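Long-range contacts in putative glucarate dehydratase (Pseudomonas fluorescens, PDB 4IT1), which probably catalyses the magnesium-dependent dehydration of D-glucarate to 5-dehydro-4-deoxy-D-glucarate, as a member of the mandelate racemase/muconate lactonizing enzyme family: residues 35-40 against 374-379; 62-67 against 142-147; 184-188 against 199-203. All coordinates share one frame; numbering follows the deposited sequence.

Interaction 1: residues 35-40 against 374-379; sequences FRDPPL and WQEPDE
The end of strand 25-36, where the capping domain meets the barrel, is held by a salt-bridge network between R36 and the acidic loop 374-379. E379 grips R36 twice. Its OE1 accepts the backbone N of R36 at 2.8 Å through the syn lone pair, while its OE2 lies 3.1 Å from R36 NH1 in a weak bond of the salt bridge. The R36 chain, bent at chi3 (-58°), turns its guanidinium between three carboxylates: NH1 also makes a weak, long bond to D378 OD2, whereas E376 lies over one face, its CG 3.3 Å from R36 NH2, and adds a salt bridge from OE2 to R36 NH2. The type I turn 376-379 gathers these acids around one arginine, whose flat cation with several N-H donors can meet them from different sides. A leucine here would probably leave the carboxylates of E376, D378 and E379 without their shared counter-charge. L40 sets CD2 over the six-membered ring of W374, 3.8 Å from its centroid, in a CH-pi contact, and P38 CG abuts CE3 of the same indole, whose NE1 is bonded to Y169 O. Broad W374 suits several apolar neighbours. The side chain of L40 lies about 6 Å from a bound tartrate and near the predicted proton acceptor K215, so this seam probably borders the active-site pocket, at the junction of capping domain and barrel typical of the enolase superfamily.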
loop_
_atom_site.group_PDB
_atom_site.type_symbol
_atom_site.label_atom_id
_atom_site.label_comp_id
_atom_site.label_asym_id
_atom_site.label_seq_id
_atom_site.Cartn_x
_atom_site.Cartn_y
_atom_site.Cartn_z
ATOM N N PHE A 35 -11.914 11.712 -29.776
ATOM C CA PHE A 35 -11.642 13.138 -29.817
ATOM C C PHE A 35 -10.516 13.445 -30.780
ATOM O O PHE A 35 -9.624 12.618 -30.991
ATOM C CB PHE A 35 -11.334 13.692 -28.416
ATOM C CG PHE A 35 -10.461 12.794 -27.574
ATOM C CD1 PHE A 35 -9.077 12.775 -27.749
ATOM C CD2 PHE A 35 -11.023 11.982 -26.592
ATOM C CE1 PHE A 35 -8.273 11.954 -26.969
ATOM C CE2 PHE A 35 -10.227 11.161 -25.808
ATOM C CZ PHE A 35 -8.848 11.150 -25.997
ATOM N N ARG A 36 -10.570 14.631 -31.374
ATOM C CA ARG A 36 -9.543 15.057 -32.317
ATOM C C ARG A 36 -8.170 14.968 -31.659
ATOM O O ARG A 36 -7.985 15.376 -30.504
ATOM C CB ARG A 36 -9.816 16.471 -32.853
ATOM C CG ARG A 36 -11.243 16.674 -33.356
ATOM C CD ARG A 36 -11.370 17.778 -34.403
ATOM N NE ARG A 36 -10.903 19.099 -33.973
ATOM C CZ ARG A 36 -11.520 19.879 -33.084
ATOM N NH1 ARG A 36 -12.633 19.476 -32.480
ATOM N NH2 ARG A 36 -11.008 21.066 -32.785
ATOM N N ASP A 37 -7.227 14.386 -32.389
ATOM C CA ASP A 37 -5.873 14.251 -31.910
ATOM C C ASP A 37 -4.970 14.849 -32.977
ATOM O O ASP A 37 -5.108 14.531 -34.156
ATOM C CB ASP A 37 -5.539 12.774 -31.681
ATOM C CG ASP A 37 -4.783 12.527 -30.379
ATOM O OD1 ASP A 37 -4.852 13.375 -29.461
ATOM O OD2 ASP A 37 -4.130 11.467 -30.266
ATOM N N PRO A 38 -4.043 15.722 -32.572
ATOM C CA PRO A 38 -3.099 16.296 -33.526
ATOM C C PRO A 38 -2.180 15.244 -34.168
ATOM O O PRO A 38 -2.040 14.133 -33.635
ATOM C CB PRO A 38 -2.265 17.268 -32.672
ATOM C CG PRO A 38 -2.933 17.340 -31.341
ATOM C CD PRO A 38 -3.728 16.089 -31.181
ATOM N N PRO A 39 -1.558 15.591 -35.313
ATOM C CA PRO A 39 -0.546 14.736 -35.942
ATOM C C PRO A 39 0.736 14.654 -35.113
ATOM O O PRO A 39 1.819 15.026 -35.593
ATOM C CB PRO A 39 -0.285 15.437 -37.286
ATOM C CG PRO A 39 -0.682 16.867 -37.057
ATOM C CD PRO A 39 -1.867 16.772 -36.144
ATOM N N LEU A 40 0.611 14.165 -33.880
ATOM C CA LEU A 40 1.754 14.083 -32.963
ATOM C C LEU A 40 2.695 12.924 -33.312
ATOM O O LEU A 40 2.270 11.775 -33.411
ATOM C CB LEU A 40 1.269 13.979 -31.509
ATOM C CG LEU A 40 0.308 15.088 -31.044
ATOM C CD1 LEU A 40 -0.228 14.826 -29.644
ATOM C CD2 LEU A 40 0.968 16.465 -31.134
ATOM N N TRP A 374 -3.256 19.317 -25.250
ATOM C CA TRP A 374 -3.497 18.882 -26.631
ATOM C C TRP A 374 -4.969 18.694 -26.937
ATOM O O TRP A 374 -5.393 18.904 -28.074
ATOM C CB TRP A 374 -2.704 17.613 -26.955
ATOM C CG TRP A 374 -1.242 17.863 -26.909
ATOM C CD1 TRP A 374 -0.374 17.458 -25.941
ATOM C CD2 TRP A 374 -0.472 18.624 -27.851
ATOM N NE1 TRP A 374 0.902 17.897 -26.231
ATOM C CE2 TRP A 374 0.869 18.612 -27.400
ATOM C CE3 TRP A 374 -0.780 19.298 -29.040
ATOM C CZ2 TRP A 374 1.907 19.256 -28.098
ATOM C CZ3 TRP A 374 0.252 19.937 -29.733
ATOM C CH2 TRP A 374 1.577 19.917 -29.253
ATOM N N GLN A 375 -5.735 18.295 -25.920
ATOM C CA GLN A 375 -7.176 18.103 -26.065
ATOM C C GLN A 375 -7.865 19.409 -26.450
ATOM O O GLN A 375 -7.591 20.465 -25.869
ATOM C CB GLN A 375 -7.781 17.490 -24.799
ATOM C CG GLN A 375 -7.990 15.982 -24.877
ATOM C CD GLN A 375 -6.795 15.232 -25.451
ATOM O OE1 GLN A 375 -6.810 14.819 -26.613
ATOM N NE2 GLN A 375 -5.750 15.065 -24.647
ATOM N N GLU A 376 -8.735 19.323 -27.452
ATOM C CA GLU A 376 -9.361 20.503 -28.037
ATOM C C GLU A 376 -10.399 21.131 -27.108
ATOM O O GLU A 376 -11.174 20.412 -26.465
ATOM C CB GLU A 376 -9.956 20.177 -29.415
ATOM C CG GLU A 376 -8.908 19.933 -30.502
ATOM C CD GLU A 376 -8.207 21.200 -30.985
ATOM O OE1 GLU A 376 -7.326 21.096 -31.865
ATOM O OE2 GLU A 376 -8.526 22.306 -30.501
ATOM N N PRO A 377 -10.405 22.480 -27.030
ATOM C CA PRO A 377 -11.289 23.267 -26.167
ATOM C C PRO A 377 -12.738 22.779 -26.118
ATOM O O PRO A 377 -13.356 22.817 -25.058
ATOM C CB PRO A 377 -11.225 24.661 -26.795
ATOM C CG PRO A 377 -9.849 24.744 -27.358
ATOM C CD PRO A 377 -9.454 23.347 -27.759
ATOM N N ASP A 378 -13.264 22.309 -27.245
ATOM C CA ASP A 378 -14.686 21.953 -27.341
ATOM C C ASP A 378 -15.013 20.485 -27.048
ATOM O O ASP A 378 -16.181 20.088 -27.091
ATOM C CB ASP A 378 -15.240 22.352 -28.717
ATOM C CG ASP A 378 -14.448 21.754 -29.868
ATOM O OD1 ASP A 378 -13.244 22.078 -30.008
ATOM O OD2 ASP A 378 -15.040 20.967 -30.640
ATOM N N GLU A 379 -13.994 19.686 -26.742
ATOM C CA GLU A 379 -14.171 18.234 -26.687
ATOM C C GLU A 379 -13.890 17.602 -25.327
ATOM O O GLU A 379 -12.970 16.795 -25.177
ATOM C CB GLU A 379 -13.380 17.547 -27.810
ATOM C CG GLU A 379 -13.977 17.789 -29.193
ATOM C CD GLU A 379 -13.306 16.997 -30.300
ATOM O OE1 GLU A 379 -12.166 16.526 -30.104
ATOM O OE2 GLU A 379 -13.921 16.857 -31.379
#

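Interaction 2: residues 62-67 against 142-147; sequences NGYIGL and DLQARY
The first torsions of Y147 and Y64 bring their rings together: at Y147 CG stands opposite the backbone N (chi1 171°), carrying its ring out along the helix flank, whereas at Y64 CG lies beside the N (chi1 -60°) and its ring lies flat against the helix backbone. Y147 CA consequently sits almost over the centre of the Y64 ring, 3.9 Å from the centroid, as a CH-pi donor. The two rings are inclined obliquely, Y64 CE2 reaching the edge of Y147 near its plane, 3.4 Å from CD1. A large flat residue suits Y64, since one face can rest on the helix backbone at R146 and Y147; the other face is approached by N62 O from its own loop.

L143 packs at the base of the Y64 side chain, its CD2 branch 3.6 Å from Y64 CB. Alongside, the aliphatic CG of R146 rests 3.6 Å from I65 O. G66 comes so near the helix, its CA 3.8 Å from L143 N, that a beta carbon would collide with that nitrogen, which explains the glycine.

At the far end D142 OD2 accepts L67 N at 2.7 Å (N-H...O 153°) through its anti lone pair, while OD1 takes L402 N, so one buried carboxylate joins strand, helix and a later part of the chain. Y147 also packs on L148 of the second subunit. Strand 65-67 and helix 142-147 run roughly antiparallel, their axes 6.5 Å apart, an edge strand laid close on a helix in the alpha+beta capping domain characteristic of the mandelate racemase family.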
loop_
_atom_site.group_PDB
_atom_site.type_symbol
_atom_site.label_atom_id
_atom_site.label_comp_id
_atom_site.label_asym_id
_atom_site.label_seq_id
_atom_site.Cartn_x
_atom_site.Cartn_y
_atom_site.Cartn_z
ATOM N N ASN A 62 -29.257 5.231 -3.704
ATOM C CA ASN A 62 -29.554 6.524 -3.085
ATOM C C ASN A 62 -29.148 7.733 -3.939
ATOM O O ASN A 62 -28.949 8.836 -3.418
ATOM C CB ASN A 62 -28.956 6.614 -1.667
ATOM C CG ASN A 62 -27.484 6.216 -1.607
ATOM O OD1 ASN A 62 -26.962 5.920 -0.531
ATOM N ND2 ASN A 62 -26.808 6.209 -2.750
ATOM N N GLY A 63 -29.014 7.515 -5.244
ATOM C CA GLY A 63 -28.816 8.607 -6.197
ATOM C C GLY A 63 -27.433 9.225 -6.335
ATOM O O GLY A 63 -27.280 10.242 -7.022
ATOM N N TYR A 64 -26.422 8.629 -5.706
ATOM C CA TYR A 64 -25.050 9.133 -5.862
ATOM C C TYR A 64 -24.368 8.544 -7.101
ATOM O O TYR A 64 -24.580 7.374 -7.437
ATOM C CB TYR A 64 -24.215 8.898 -4.596
ATOM C CG TYR A 64 -24.768 9.573 -3.358
ATOM C CD1 TYR A 64 -24.778 10.965 -3.238
ATOM C CD2 TYR A 64 -25.279 8.819 -2.303
ATOM C CE1 TYR A 64 -25.286 11.581 -2.104
ATOM C CE2 TYR A 64 -25.792 9.426 -1.168
ATOM C CZ TYR A 64 -25.790 10.804 -1.073
ATOM O OH TYR A 64 -26.296 11.403 0.057
ATOM N N ILE A 65 -23.562 9.369 -7.770
ATOM C CA ILE A 65 -22.926 9.012 -9.045
ATOM C C ILE A 65 -21.385 9.048 -8.989
ATOM O O ILE A 65 -20.783 10.091 -8.695
ATOM C CB ILE A 65 -23.439 9.909 -10.205
ATOM C CG1 ILE A 65 -24.923 9.635 -10.490
ATOM C CG2 ILE A 65 -22.616 9.697 -11.472
ATOM C CD1 ILE A 65 -25.607 10.690 -11.343
ATOM N N GLY A 66 -20.767 7.899 -9.279
ATOM C CA GLY A 66 -19.307 7.776 -9.398
ATOM C C GLY A 66 -18.844 7.672 -10.844
ATOM O O GLY A 66 -19.439 6.947 -11.640
ATOM N N LEU A 67 -17.774 8.393 -11.179
ATOM C CA LEU A 67 -17.275 8.480 -12.555
ATOM C C LEU A 67 -15.931 7.772 -12.790
ATOM O O LEU A 67 -15.116 7.644 -11.873
ATOM C CB LEU A 67 -17.152 9.946 -12.990
ATOM C CG LEU A 67 -18.368 10.872 -12.927
ATOM C CD1 LEU A 67 -17.973 12.236 -13.465
ATOM C CD2 LEU A 67 -19.552 10.312 -13.705
ATOM N N ASP A 142 -14.906 7.329 -6.270
ATOM C CA ASP A 142 -15.633 8.564 -6.551
ATOM C C ASP A 142 -17.055 8.470 -6.013
ATOM O O ASP A 142 -17.609 9.464 -5.546
ATOM C CB ASP A 142 -15.666 8.868 -8.045
ATOM C CG ASP A 142 -16.309 10.214 -8.354
ATOM O OD1 ASP A 142 -16.036 11.192 -7.627
ATOM O OD2 ASP A 142 -17.085 10.299 -9.328
ATOM N N LEU A 143 -17.627 7.268 -6.066
ATOM C CA LEU A 143 -18.947 7.018 -5.511
ATOM C C LEU A 143 -18.925 7.237 -4.005
ATOM O O LEU A 143 -19.678 8.064 -3.483
ATOM C CB LEU A 143 -19.404 5.587 -5.809
ATOM C CG LEU A 143 -20.893 5.273 -5.993
ATOM C CD1 LEU A 143 -21.240 4.009 -5.226
ATOM C CD2 LEU A 143 -21.819 6.403 -5.567
ATOM N N GLN A 144 -18.060 6.486 -3.321
ATOM C CA GLN A 144 -17.888 6.572 -1.869
ATOM C C GLN A 144 -17.735 8.017 -1.405
ATOM O O GLN A 144 -18.324 8.416 -0.405
ATOM C CB GLN A 144 -16.663 5.772 -1.431
ATOM C CG GLN A 144 -16.784 4.269 -1.607
ATOM C CD GLN A 144 -15.541 3.519 -1.159
ATOM O OE1 GLN A 144 -14.778 3.999 -0.320
ATOM N NE2 GLN A 144 -15.340 2.326 -1.709
ATOM N N ALA A 145 -16.949 8.787 -2.154
ATOM C CA ALA A 145 -16.633 10.171 -1.824
ATOM C C ALA A 145 -17.831 11.113 -1.949
ATOM O O ALA A 145 -17.963 12.053 -1.159
ATOM C CB ALA A 145 -15.481 10.660 -2.682
ATOM N N ARG A 146 -18.682 10.865 -2.946
ATOM C CA ARG A 146 -19.923 11.625 -3.139
ATOM C C ARG A 146 -20.919 11.364 -1.996
ATOM O O ARG A 146 -21.569 12.292 -1.502
ATOM C CB ARG A 146 -20.566 11.285 -4.493
ATOM C CG ARG A 146 -19.822 11.794 -5.725
ATOM C CD ARG A 146 -20.208 13.225 -6.057
ATOM N NE ARG A 146 -19.533 13.724 -7.255
ATOM C CZ ARG A 146 -19.408 15.014 -7.562
ATOM N NH1 ARG A 146 -19.899 15.949 -6.756
ATOM N NH2 ARG A 146 -18.778 15.377 -8.673
ATOM N N TYR A 147 -21.021 10.099 -1.588
ATOM C CA TYR A 147 -21.874 9.658 -0.483
ATOM C C TYR A 147 -21.387 10.188 0.870
ATOM O O TYR A 147 -22.189 10.460 1.768
ATOM C CB TYR A 147 -21.924 8.131 -0.488
ATOM C CG TYR A 147 -22.573 7.446 0.698
ATOM C CD1 TYR A 147 -23.875 7.753 1.101
ATOM C CD2 TYR A 147 -21.894 6.437 1.383
ATOM C CE1 TYR A 147 -24.465 7.096 2.175
ATOM C CE2 TYR A 147 -22.477 5.772 2.452
ATOM C CZ TYR A 147 -23.759 6.105 2.846
ATOM O OH TYR A 147 -24.323 5.437 3.911
#

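Interaction 3: residues 184-188 against 199-203; sequences PDNWG and QAARM
Stacking dominates between W187 and R202: the guanidinium of R202 lies flat on the indole, planes 12° apart, with CZ 3.8 Å from the centroid of the six-membered ring, a cation-pi contact over the face. The arginine reaches it fully stretched, all its torsions near 169°, so that its CD also passes close to the ring, 3.4 Å from W187 CZ3. Tryptophan suits the place by offering a wide, electron-rich face to both the charge and the methylenes leading to it.

Hydrogen bonding fixes the far end of the cation. R202 NH2 donates to N186 OD1 at 3.1 Å, the donor standing well above the carbonyl plane; together with the stack, this probably limits rotation of the guanidinium.

Apolar contacts complete the seat. M203 CE touches W187 CH2 at 3.8 Å, the slender, unbranched thioether chain crossing the indole at about a right angle, and Q199 lays its CG 3.9 Å from CE3 while its amide nitrogen bonds to F171 O. Within the loop, D185 OD1 accepts the backbone N of W187 weakly, and D185 OD2 makes a salt bridge to K173.

The contact fastens the loop leading out of strand 163-170 onto helix 193-207, part of the first beta-alpha connection of the enolase-type barrel.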
loop_
_atom_site.group_PDB
_atom_site.type_symbol
_atom_site.label_atom_id
_atom_site.label_comp_id
_atom_site.label_asym_id
_atom_site.label_seq_id
_atom_site.Cartn_x
_atom_site.Cartn_y
_atom_site.Cartn_z
ATOM N N PRO A 184 -7.214 21.653 -40.013
ATOM C CA PRO A 184 -5.961 21.522 -39.260
ATOM C C PRO A 184 -5.992 22.251 -37.909
ATOM O O PRO A 184 -6.618 23.310 -37.787
ATOM C CB PRO A 184 -4.931 22.174 -40.186
ATOM C CG PRO A 184 -5.469 21.937 -41.552
ATOM C CD PRO A 184 -6.966 22.021 -41.421
ATOM N N ASP A 185 -5.323 21.671 -36.911
ATOM C CA ASP A 185 -5.199 22.264 -35.573
ATOM C C ASP A 185 -4.466 23.605 -35.649
ATOM O O ASP A 185 -3.743 23.869 -36.613
ATOM C CB ASP A 185 -4.475 21.295 -34.618
ATOM C CG ASP A 185 -3.002 21.080 -34.987
ATOM O OD1 ASP A 185 -2.196 22.023 -34.853
ATOM O OD2 ASP A 185 -2.639 19.959 -35.401
ATOM N N ASN A 186 -4.642 24.441 -34.628
ATOM C CA ASN A 186 -4.029 25.778 -34.608
ATOM C C ASN A 186 -2.528 25.825 -34.264
ATOM O O ASN A 186 -1.891 26.879 -34.411
ATOM C CB ASN A 186 -4.828 26.728 -33.699
ATOM C CG ASN A 186 -5.417 26.028 -32.482
ATOM O OD1 ASN A 186 -4.836 25.084 -31.944
ATOM N ND2 ASN A 186 -6.582 26.492 -32.044
ATOM N N TRP A 187 -1.973 24.686 -33.829
ATOM C CA TRP A 187 -0.568 24.589 -33.385
ATOM C C TRP A 187 0.467 24.795 -34.499
ATOM O O TRP A 187 1.565 25.298 -34.248
ATOM C CB TRP A 187 -0.293 23.238 -32.695
ATOM C CG TRP A 187 -1.092 22.976 -31.443
ATOM C CD1 TRP A 187 -2.320 22.380 -31.359
ATOM C CD2 TRP A 187 -0.707 23.290 -30.099
ATOM N NE1 TRP A 187 -2.731 22.317 -30.048
ATOM C CE2 TRP A 187 -1.755 22.863 -29.254
ATOM C CE3 TRP A 187 0.420 23.907 -29.528
ATOM C CZ2 TRP A 187 -1.711 23.030 -27.865
ATOM C CZ3 TRP A 187 0.467 24.063 -28.150
ATOM C CH2 TRP A 187 -0.596 23.629 -27.333
ATOM N N GLY A 188 0.132 24.392 -35.722
ATOM C CA GLY A 188 1.104 24.417 -36.820
ATOM C C GLY A 188 2.124 23.298 -36.669
ATOM O O GLY A 188 2.005 22.455 -35.774
ATOM N N GLN A 199 6.247 26.396 -29.358
ATOM C CA GLN A 199 5.182 25.512 -28.876
ATOM C C GLN A 199 5.130 25.495 -27.343
ATOM O O GLN A 199 4.048 25.512 -26.742
ATOM C CB GLN A 199 5.352 24.091 -29.435
ATOM C CG GLN A 199 4.218 23.140 -29.065
ATOM C CD GLN A 199 4.557 21.674 -29.305
ATOM O OE1 GLN A 199 4.601 20.871 -28.368
ATOM N NE2 GLN A 199 4.791 21.317 -30.564
ATOM N N ALA A 200 6.306 25.461 -26.720
ATOM C CA ALA A 200 6.420 25.519 -25.260
ATOM C C ALA A 200 5.918 26.858 -24.726
ATOM O O ALA A 200 5.105 26.900 -23.795
ATOM C CB ALA A 200 7.859 25.275 -24.823
ATOM N N ALA A 201 6.403 27.942 -25.333
ATOM C CA ALA A 201 5.966 29.295 -24.990
ATOM C C ALA A 201 4.445 29.373 -24.929
ATOM O O ALA A 201 3.887 29.864 -23.943
ATOM C CB ALA A 201 6.522 30.308 -25.980
ATOM N N ARG A 202 3.781 28.852 -25.963
ATOM C CA ARG A 202 2.324 28.829 -26.001
ATOM C C ARG A 202 1.742 28.167 -24.762
ATOM O O ARG A 202 0.799 28.687 -24.164
ATOM C CB ARG A 202 1.815 28.132 -27.260
ATOM C CG ARG A 202 0.321 27.847 -27.215
ATOM C CD ARG A 202 -0.212 27.416 -28.567
ATOM N NE ARG A 202 -1.579 26.907 -28.460
ATOM C CZ ARG A 202 -2.386 26.698 -29.497
ATOM N NH1 ARG A 202 -1.966 26.959 -30.734
ATOM N NH2 ARG A 202 -3.617 26.236 -29.297
ATOM N N MET A 203 2.321 27.030 -24.380
ATOM C CA MET A 203 1.832 26.245 -23.245
ATOM C C MET A 203 2.112 26.919 -21.908
ATOM O O MET A 203 1.245 26.953 -21.030
ATOM C CB MET A 203 2.458 24.848 -23.249
ATOM C CG MET A 203 1.892 23.903 -24.292
ATOM S SD MET A 203 2.551 22.238 -24.088
ATOM C CE MET A 203 1.609 21.349 -25.317
#

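From the N terminus, the chain leaves strand 25-36 through residues 35-40, whose partners at 374-379 come only after most of the barrel has been built; interaction 1 thus closes a very long loop and ties capping domain to barrel. Inside that loop lie the other two, in series. Interaction 2 closes first, joining the third strand of the capping domain's antiparallel sheet to helix 128-148. Interaction 3 follows as a short local closure between the loop that follows strand 163-170 and helix 193-207. Interactions 1 and 3 touch, W374 meeting W187, Q199 and M203 while P39 meets D185, whereas interaction 2 stands apart, its centre about 29 Å from that of interaction 1.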